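Local coordinates for pyridine nucleotide-disulfide oxidoreductase-like protein (Myceliophthora thermophila, PDB 5MQ6) that uses FAD and NADPH to insert one oxygen atom beside the carbonyl of ketones, bulky polycyclic ones especially, turning them into esters or lactones by Baeyer-Villiger oxidation, at residues A[332-337]-A[541-546]; A[536-541]-A[628-633]. All blocks are in the same frame, centred on the assembly; numbering follows the deposited sequence.

Contact 1 of 2, residues A[332-337]-A[541-546]; sequences RMLNLD and NAFTLD. With FAD (flavin-adenine dinucleotide), chain B.
The Phe543 ring carries Met333 over one face and Asp337 at its edge. Met333 CB stands 4.2 Å from the ring centroid, only 16° off the ring normal, in a CH-pi contact. Its SD lies farther out, 5.0 Å from the same centroid, a Met-aromatic contact in which the sulfur lies oblique to the ring. Near the ring plane, Asp337 CB approaches Phe543 CE2 at 4.0 Å, with the carboxylate almost perpendicular to the ring. Leu334 arrives obliquely, its CD2 branch 3.7 Å from Phe543 CZ. Because CG of Phe543 is anti to the backbone N (chi1 -177°), the ring reaches out to helix 328-340. Here helix 328-340 packs on the N-terminal end of helix 541-562, their segment axes 10.5 Å apart and their N-to-C directions 127° apart. The start of this second helix faces the cofactor: Asn541 N donates to FAD O2 of the flavin at 2.8 Å, and a turn later Leu545 CD2 packs 3.7 Å from the pyrophosphate oxygen FAD O2P. A helix N-terminus set at the flavin C2 carbonyl probably helps to steady negative charge that gathers there on reduction. Farther along the helix, the carboxylate of Asp546 forms salt bridges with Arg96 through OD1 and with Arg330 through OD2.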
loop_
_atom_site.group_PDB
_atom_site.type_symbol
_atom_site.label_atom_id
_atom_site.label_comp_id
_atom_site.label_asym_id
_atom_site.label_seq_id
_atom_site.Cartn_x
_atom_site.Cartn_y
_atom_site.Cartn_z
ATOM N N ARG A 332 17.542 -3.672 11.507
ATOM C CA ARG A 332 16.324 -3.709 12.247
ATOM C C ARG A 332 15.096 -4.176 11.434
ATOM O O ARG A 332 14.227 -4.885 11.938
ATOM C CB ARG A 332 16.092 -2.326 12.856
ATOM C CG ARG A 332 15.071 -2.312 13.975
ATOM C CD ARG A 332 15.034 -0.909 14.564
ATOM N NE ARG A 332 14.103 -0.896 15.677
ATOM C CZ ARG A 332 14.371 -1.266 16.916
ATOM N NH1 ARG A 332 13.392 -1.203 17.771
ATOM N NH2 ARG A 332 15.550 -1.696 17.324
ATOM N N MET A 333 15.029 -3.744 10.185
ATOM C CA MET A 333 13.960 -4.072 9.303
ATOM C C MET A 333 13.999 -5.563 9.019
ATOM O O MET A 333 12.978 -6.246 8.949
ATOM C CB MET A 333 14.101 -3.287 7.979
ATOM C CG MET A 333 13.680 -1.844 8.054
ATOM S SD MET A 333 13.718 -0.862 6.502
ATOM C CE MET A 333 15.235 -1.289 5.852
ATOM N N LEU A 334 15.217 -6.070 8.877
ATOM C CA LEU A 334 15.427 -7.521 8.685
ATOM C C LEU A 334 14.985 -8.338 9.915
ATOM O O LEU A 334 14.283 -9.306 9.810
ATOM C CB LEU A 334 16.898 -7.747 8.347
ATOM C CG LEU A 334 17.292 -7.421 6.899
ATOM C CD1 LEU A 334 18.809 -7.246 6.832
ATOM C CD2 LEU A 334 16.914 -8.595 6.022
ATOM N N ASN A 335 15.361 -7.857 11.072
ATOM C CA ASN A 335 14.948 -8.464 12.327
ATOM C C ASN A 335 13.420 -8.554 12.469
ATOM O O ASN A 335 12.894 -9.613 12.694
ATOM C CB ASN A 335 15.596 -7.680 13.455
ATOM C CG ASN A 335 15.342 -8.293 14.791
ATOM O OD1 ASN A 335 14.363 -7.983 15.494
ATOM N ND2 ASN A 335 16.198 -9.216 15.133
ATOM N N LEU A 336 12.713 -7.446 12.237
ATOM C CA LEU A 336 11.277 -7.432 12.248
ATOM C C LEU A 336 10.700 -8.443 11.218
ATOM O O LEU A 336 9.834 -9.244 11.522
ATOM C CB LEU A 336 10.743 -6.022 11.938
ATOM C CG LEU A 336 9.248 -5.910 11.788
ATOM C CD1 LEU A 336 8.531 -6.327 13.097
ATOM C CD2 LEU A 336 8.954 -4.451 11.514
ATOM N N ASP A 337 11.164 -8.355 9.990
ATOM C CA ASP A 337 10.583 -9.179 8.985
ATOM C C ASP A 337 10.872 -10.674 9.215
ATOM O O ASP A 337 10.145 -11.501 8.641
ATOM C CB ASP A 337 11.138 -8.797 7.607
ATOM C CG ASP A 337 10.176 -9.138 6.484
ATOM O OD1 ASP A 337 8.960 -8.701 6.578
ATOM O OD2 ASP A 337 10.650 -9.811 5.496
ATOM N N ASN A 541 6.307 -2.008 4.107
ATOM C CA ASN A 541 6.472 -1.534 2.759
ATOM C C ASN A 541 7.704 -0.691 2.537
ATOM O O ASN A 541 8.172 -0.644 1.417
ATOM C CB ASN A 541 5.239 -0.777 2.241
ATOM C CG ASN A 541 3.925 -1.673 2.195
ATOM O OD1 ASN A 541 2.837 -1.157 2.391
ATOM N ND2 ASN A 541 4.033 -2.985 1.900
ATOM N N ALA A 542 8.234 -0.038 3.566
ATOM C CA ALA A 542 9.397 0.807 3.445
ATOM C C ALA A 542 10.609 -0.055 3.227
ATOM O O ALA A 542 11.628 0.416 2.677
ATOM C CB ALA A 542 9.624 1.681 4.710
ATOM N N PHE A 543 10.547 -1.279 3.740
ATOM C CA PHE A 543 11.619 -2.199 3.522
ATOM C C PHE A 543 11.661 -2.621 2.024
ATOM O O PHE A 543 12.680 -2.617 1.362
ATOM C CB PHE A 543 11.428 -3.413 4.494
ATOM C CG PHE A 543 12.505 -4.442 4.440
ATOM C CD1 PHE A 543 13.776 -4.180 3.859
ATOM C CD2 PHE A 543 12.258 -5.686 4.967
ATOM C CE1 PHE A 543 14.751 -5.150 3.813
ATOM C CE2 PHE A 543 13.253 -6.685 4.914
ATOM C CZ PHE A 543 14.516 -6.390 4.356
ATOM N N THR A 544 10.529 -2.995 1.512
ATOM C CA THR A 544 10.402 -3.289 0.126
ATOM C C THR A 544 10.924 -2.156 -0.789
ATOM O O THR A 544 11.660 -2.380 -1.719
ATOM C CB THR A 544 8.934 -3.554 -0.181
ATOM O OG1 THR A 544 8.430 -4.528 0.763
ATOM C CG2 THR A 544 8.806 -4.047 -1.677
ATOM N N LEU A 545 10.519 -0.958 -0.485
ATOM C CA LEU A 545 10.921 0.222 -1.234
ATOM C C LEU A 545 12.394 0.461 -1.126
ATOM O O LEU A 545 12.988 0.843 -2.125
ATOM C CB LEU A 545 10.204 1.485 -0.768
ATOM C CG LEU A 545 8.707 1.577 -1.029
ATOM C CD1 LEU A 545 8.102 2.810 -0.345
ATOM C CD2 LEU A 545 8.503 1.713 -2.517
ATOM N N ASP A 546 12.962 0.254 0.071
ATOM C CA ASP A 546 14.411 0.318 0.304
ATOM C C ASP A 546 15.122 -0.634 -0.669
ATOM O O ASP A 546 15.900 -0.195 -1.570
ATOM C CB ASP A 546 14.697 -0.055 1.766
ATOM C CG ASP A 546 16.188 -0.121 2.104
ATOM O OD1 ASP A 546 17.053 0.201 1.250
ATOM O OD2 ASP A 546 16.537 -0.498 3.261
HETATM P PA FAD B . 2.550 6.544 -2.203
HETATM O O1A FAD B . 1.188 6.013 -2.505
HETATM O O2A FAD B . 2.921 6.998 -0.803
HETATM O O5B FAD B . 2.828 7.779 -3.189
HETATM C C5B FAD B . 2.563 7.657 -4.547
HETATM C C4B FAD B . 2.043 8.986 -5.054
HETATM O O4B FAD B . 1.993 8.887 -6.490
HETATM C C3B FAD B . 0.643 9.379 -4.591
HETATM O O3B FAD B . 0.626 10.732 -4.215
HETATM C C2B FAD B . -0.211 9.166 -5.810
HETATM O O2B FAD B . -1.329 10.020 -5.847
HETATM C C1B FAD B . 0.781 9.452 -6.917
HETATM N N9A FAD B . 0.380 8.903 -8.189
HETATM C C8A FAD B . 0.025 7.611 -8.443
HETATM N N7A FAD B . -0.314 7.522 -9.726
HETATM C C5A FAD B . -0.212 8.723 -10.320
HETATM C C6A FAD B . -0.412 9.229 -11.690
HETATM N N6A FAD B . -0.835 8.520 -12.715
HETATM N N1A FAD B . -0.103 10.492 -11.834
HETATM C C2A FAD B . 0.308 11.289 -10.820
HETATM N N3A FAD B . 0.512 10.947 -9.568
HETATM C C4A FAD B . 0.230 9.637 -9.284
HETATM N N1 FAD B . 2.669 0.768 4.873
HETATM C C2 FAD B . 3.566 0.331 5.817
HETATM O O2 FAD B . 4.513 -0.376 5.496
HETATM N N3 FAD B . 3.421 0.670 7.105
HETATM C C4 FAD B . 2.389 1.441 7.485
HETATM O O4 FAD B . 2.315 1.723 8.674
HETATM C C4X FAD B . 1.372 1.961 6.556
HETATM N N5 FAD B . 0.289 2.732 6.908
HETATM C C5X FAD B . -0.563 3.133 5.933
HETATM C C6 FAD B . -1.745 3.952 6.274
HETATM C C7 FAD B . -2.613 4.333 5.143
HETATM C C7M FAD B . -3.847 5.176 5.374
HETATM C C8 FAD B . -2.347 3.906 3.738
HETATM C C8M FAD B . -3.234 4.300 2.558
HETATM C C9 FAD B . -1.239 3.131 3.460
HETATM C C9A FAD B . -0.348 2.733 4.497
HETATM N N10 FAD B . 0.749 1.924 4.154
HETATM C C10 FAD B . 1.632 1.553 5.173
HETATM C "C1'" FAD B . 1.065 1.553 2.757
HETATM C "C2'" FAD B . 1.763 2.827 2.122
HETATM O "O2'" FAD B . 1.098 3.159 0.895
HETATM C "C3'" FAD B . 3.309 2.685 1.903
HETATM O "O3'" FAD B . 3.938 2.432 3.162
HETATM C "C4'" FAD B . 4.070 3.925 1.376
HETATM O "O4'" FAD B . 3.651 5.232 1.972
HETATM C "C5'" FAD B . 3.989 3.975 -0.163
HETATM O "O5'" FAD B . 5.035 4.889 -0.618
HETATM P P FAD B . 5.021 5.105 -2.223
HETATM O O1P FAD B . 5.832 6.435 -2.443
HETATM O O2P FAD B . 5.421 3.757 -2.839
HETATM O O3P FAD B . 3.437 5.277 -2.637
#

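Contact 2 of 2, residues A[536-541]-A[628-633]. With FAD (flavin-adenine dinucleotide), chain B.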
loop_
_atom_site.group_PDB
_atom_site.type_symbol
_atom_site.label_atom_id
_atom_site.label_comp_id
_atom_site.label_asym_id
_atom_site.label_seq_id
_atom_site.Cartn_x
_atom_site.Cartn_y
_atom_site.Cartn_z
ATOM N N SER A 536 9.097 -9.978 -4.060
ATOM C CA SER A 536 8.707 -10.317 -2.722
ATOM C C SER A 536 8.216 -9.007 -2.105
ATOM O O SER A 536 8.413 -7.944 -2.676
ATOM C CB SER A 536 9.941 -10.885 -1.994
ATOM O OG SER A 536 9.657 -11.283 -0.662
ATOM N N GLN A 537 7.574 -9.095 -0.951
ATOM C CA GLN A 537 7.015 -7.958 -0.262
ATOM C C GLN A 537 7.318 -8.234 1.246
ATOM O O GLN A 537 7.564 -9.348 1.644
ATOM C CB GLN A 537 5.502 -7.894 -0.510
ATOM C CG GLN A 537 4.795 -9.106 0.149
ATOM C CD GLN A 537 3.329 -9.348 -0.195
ATOM O OE1 GLN A 537 2.419 -8.618 0.221
ATOM N NE2 GLN A 537 3.089 -10.430 -0.894
ATOM N N ALA A 538 7.257 -7.192 2.043
ATOM C CA ALA A 538 7.381 -7.281 3.431
ATOM C C ALA A 538 6.163 -6.573 3.968
ATOM O O ALA A 538 5.640 -5.676 3.310
ATOM C CB ALA A 538 8.652 -6.605 3.788
ATOM N N ALA A 539 5.684 -6.945 5.169
ATOM C CA ALA A 539 4.666 -6.147 5.823
ATOM C C ALA A 539 5.046 -4.682 5.889
ATOM O O ALA A 539 4.207 -3.786 5.826
ATOM C CB ALA A 539 4.468 -6.655 7.241
ATOM N N ASN A 540 6.332 -4.440 6.064
ATOM C CA ASN A 540 6.863 -3.138 6.132
ATOM C C ASN A 540 7.199 -2.762 4.710
ATOM O O ASN A 540 8.248 -3.113 4.197
ATOM C CB ASN A 540 8.108 -3.160 7.002
ATOM C CG ASN A 540 8.794 -1.808 7.109
ATOM O OD1 ASN A 540 8.280 -0.774 6.643
ATOM N ND2 ASN A 540 9.969 -1.803 7.753
ATOM N N ASN A 541 6.307 -2.008 4.107
ATOM C CA ASN A 541 6.472 -1.534 2.759
ATOM C C ASN A 541 7.704 -0.691 2.537
ATOM O O ASN A 541 8.172 -0.644 1.417
ATOM C CB ASN A 541 5.239 -0.777 2.241
ATOM C CG ASN A 541 3.925 -1.673 2.195
ATOM O OD1 ASN A 541 2.837 -1.157 2.391
ATOM N ND2 ASN A 541 4.033 -2.985 1.900
ATOM N N GLN A 628 9.954 -17.056 -0.714
ATOM C CA GLN A 628 10.974 -17.235 0.272
ATOM C C GLN A 628 11.283 -16.066 1.181
ATOM O O GLN A 628 12.199 -16.167 2.012
ATOM C CB GLN A 628 12.225 -17.723 -0.392
ATOM C CG GLN A 628 12.050 -19.004 -1.227
ATOM C CD GLN A 628 11.795 -20.245 -0.401
ATOM O OE1 GLN A 628 12.702 -20.746 0.206
ATOM N NE2 GLN A 628 10.548 -20.752 -0.374
ATOM N N GLY A 629 10.499 -14.999 1.055
ATOM C CA GLY A 629 10.644 -13.736 1.793
ATOM C C GLY A 629 11.625 -12.678 1.336
ATOM O O GLY A 629 12.567 -12.920 0.498
ATOM N N MET A 630 11.444 -11.497 1.914
ATOM C CA MET A 630 12.209 -10.315 1.471
ATOM C C MET A 630 13.742 -10.502 1.595
ATOM O O MET A 630 14.508 -10.159 0.677
ATOM C CB MET A 630 11.725 -9.025 2.146
ATOM C CG MET A 630 12.485 -7.793 1.641
ATOM S SD MET A 630 12.097 -7.372 -0.107
ATOM C CE MET A 630 10.375 -7.416 -0.203
ATOM N N ALA A 631 14.221 -11.079 2.693
ATOM C CA ALA A 631 15.679 -11.187 2.880
ATOM C C ALA A 631 16.299 -11.989 1.750
ATOM O O ALA A 631 17.383 -11.656 1.244
ATOM C CB ALA A 631 16.047 -11.886 4.240
ATOM N N SER A 632 15.625 -13.103 1.413
ATOM C CA SER A 632 16.086 -13.993 0.337
ATOM C C SER A 632 16.113 -13.281 -1.067
ATOM O O SER A 632 17.100 -13.325 -1.758
ATOM C CB SER A 632 15.179 -15.207 0.285
ATOM O OG SER A 632 15.565 -16.055 -0.792
ATOM N N TYR A 633 15.046 -12.606 -1.439
ATOM C CA TYR A 633 15.008 -11.776 -2.627
ATOM C C TYR A 633 16.170 -10.714 -2.649
ATOM O O TYR A 633 16.938 -10.565 -3.661
ATOM C CB TYR A 633 13.608 -11.149 -2.698
ATOM C CG TYR A 633 13.380 -10.102 -3.761
ATOM C CD1 TYR A 633 13.517 -10.418 -5.094
ATOM C CD2 TYR A 633 13.013 -8.794 -3.416
ATOM C CE1 TYR A 633 13.244 -9.497 -6.089
ATOM C CE2 TYR A 633 12.745 -7.817 -4.360
ATOM C CZ TYR A 633 12.884 -8.165 -5.719
ATOM O OH TYR A 633 12.634 -7.246 -6.681
HETATM P PA FAD B . 2.550 6.544 -2.203
HETATM O O1A FAD B . 1.188 6.013 -2.505
HETATM O O2A FAD B . 2.921 6.998 -0.803
HETATM O O5B FAD B . 2.828 7.779 -3.189
HETATM C C5B FAD B . 2.563 7.657 -4.547
HETATM C C4B FAD B . 2.043 8.986 -5.054
HETATM O O4B FAD B . 1.993 8.887 -6.490
HETATM C C3B FAD B . 0.643 9.379 -4.591
HETATM O O3B FAD B . 0.626 10.732 -4.215
HETATM C C2B FAD B . -0.211 9.166 -5.810
HETATM O O2B FAD B . -1.329 10.020 -5.847
HETATM C C1B FAD B . 0.781 9.452 -6.917
HETATM N N9A FAD B . 0.380 8.903 -8.189
HETATM C C8A FAD B . 0.025 7.611 -8.443
HETATM N N7A FAD B . -0.314 7.522 -9.726
HETATM C C5A FAD B . -0.212 8.723 -10.320
HETATM C C6A FAD B . -0.412 9.229 -11.690
HETATM N N6A FAD B . -0.835 8.520 -12.715
HETATM N N1A FAD B . -0.103 10.492 -11.834
HETATM C C2A FAD B . 0.308 11.289 -10.820
HETATM N N3A FAD B . 0.512 10.947 -9.568
HETATM C C4A FAD B . 0.230 9.637 -9.284
HETATM N N1 FAD B . 2.669 0.768 4.873
HETATM C C2 FAD B . 3.566 0.331 5.817
HETATM O O2 FAD B . 4.513 -0.376 5.496
HETATM N N3 FAD B . 3.421 0.670 7.105
HETATM C C4 FAD B . 2.389 1.441 7.485
HETATM O O4 FAD B . 2.315 1.723 8.674
HETATM C C4X FAD B . 1.372 1.961 6.556
HETATM N N5 FAD B . 0.289 2.732 6.908
HETATM C C5X FAD B . -0.563 3.133 5.933
HETATM C C6 FAD B . -1.745 3.952 6.274
HETATM C C7 FAD B . -2.613 4.333 5.143
HETATM C C7M FAD B . -3.847 5.176 5.374
HETATM C C8 FAD B . -2.347 3.906 3.738
HETATM C C8M FAD B . -3.234 4.300 2.558
HETATM C C9 FAD B . -1.239 3.131 3.460
HETATM C C9A FAD B . -0.348 2.733 4.497
HETATM N N10 FAD B . 0.749 1.924 4.154
HETATM C C10 FAD B . 1.632 1.553 5.173
HETATM C "C1'" FAD B . 1.065 1.553 2.757
HETATM C "C2'" FAD B . 1.763 2.827 2.122
HETATM O "O2'" FAD B . 1.098 3.159 0.895
HETATM C "C3'" FAD B . 3.309 2.685 1.903
HETATM O "O3'" FAD B . 3.938 2.432 3.162
HETATM C "C4'" FAD B . 4.070 3.925 1.376
HETATM O "O4'" FAD B . 3.651 5.232 1.972
HETATM C "C5'" FAD B . 3.989 3.975 -0.163
HETATM O "O5'" FAD B . 5.035 4.889 -0.618
HETATM P P FAD B . 5.021 5.105 -2.223
HETATM O O1P FAD B . 5.832 6.435 -2.443
HETATM O O2P FAD B . 5.421 3.757 -2.839
HETATM O O3P FAD B . 3.437 5.277 -2.637
HETATM O O HOH W 1 8.573 -13.810 -0.680
#
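The N-terminus of helix 630-641 is where Gly629, the N-cap residue, and Met630 meet Ser536, the first residue of a loop segment that runs on to the flavin. Ser536 OG lies 3.1 Å from Met630 N, but the angle is too poor for a hydrogen bond. Instead OG donates to a water at 2.7 Å, and that same water accepts from Gly629 N at 2.9 Å. The two donors thus share one water molecule, which ties the loop to the start of the helix. Gly629 takes up a positive phi of 82°, a conformation that glycine adopts readily, and its carbonyl oxygen receives the first helical bond, from Tyr633 N. Met630 starts out with CG anti to the backbone N (chi1 -178°) and then bends at its second and third torsions. The bend sets its methyl, CE, over the face of the Ser536-Gln537 peptide, 3.4 Å from Gln537 N. Nearer the backbone of Met630, its CB meets Ala538 CB at 4.2 Å. One turn on, the Tyr633 ring turns one face to the loop, with Ser536 N 4.1 Å above its centre, and Ser536 CB packs on Tyr633 CB at 3.7 Å. At the edge of the same ring, in its plane, is Met630 SD, and the phenol OH is bonded to His517 O. The loop leads to helix 541-562 from strand 527-529, part of the mixed sheet that includes strand 78-84, which runs into the Rossmann-type glycine-rich turn at FAD. At its far end Asn540 serves as N-cap of that helix: its OD1 accepts from Ala542 N, while its ND2 donates to Ser138 O. Ala539 O accepts from Arg426 NH1 and lies 3.4 Å from FAD O2, not hydrogen-bonded to it.

Contact 1 and contact 2 lie 8 Å apart, centre to centre, on the same side of the chain's centre. They share Asn541, where the loop of 536-541 becomes helix 541-562. Along the chain the order is 332-337, 536-541, 541-546, 628-633, so the two pairings interlock: a middle strip of chain is held by helix 328-340 from earlier in the sequence and by helix 630-641 from later. The contacts also touch directly, through Phe543 CE2 and Met630 CG at 3.5 Å and a probable hydrogen bond between Thr544 OG1 and Ala538 N. Distant parts of the sequence thus converge around the segment that meets the flavin C2 carbonyl.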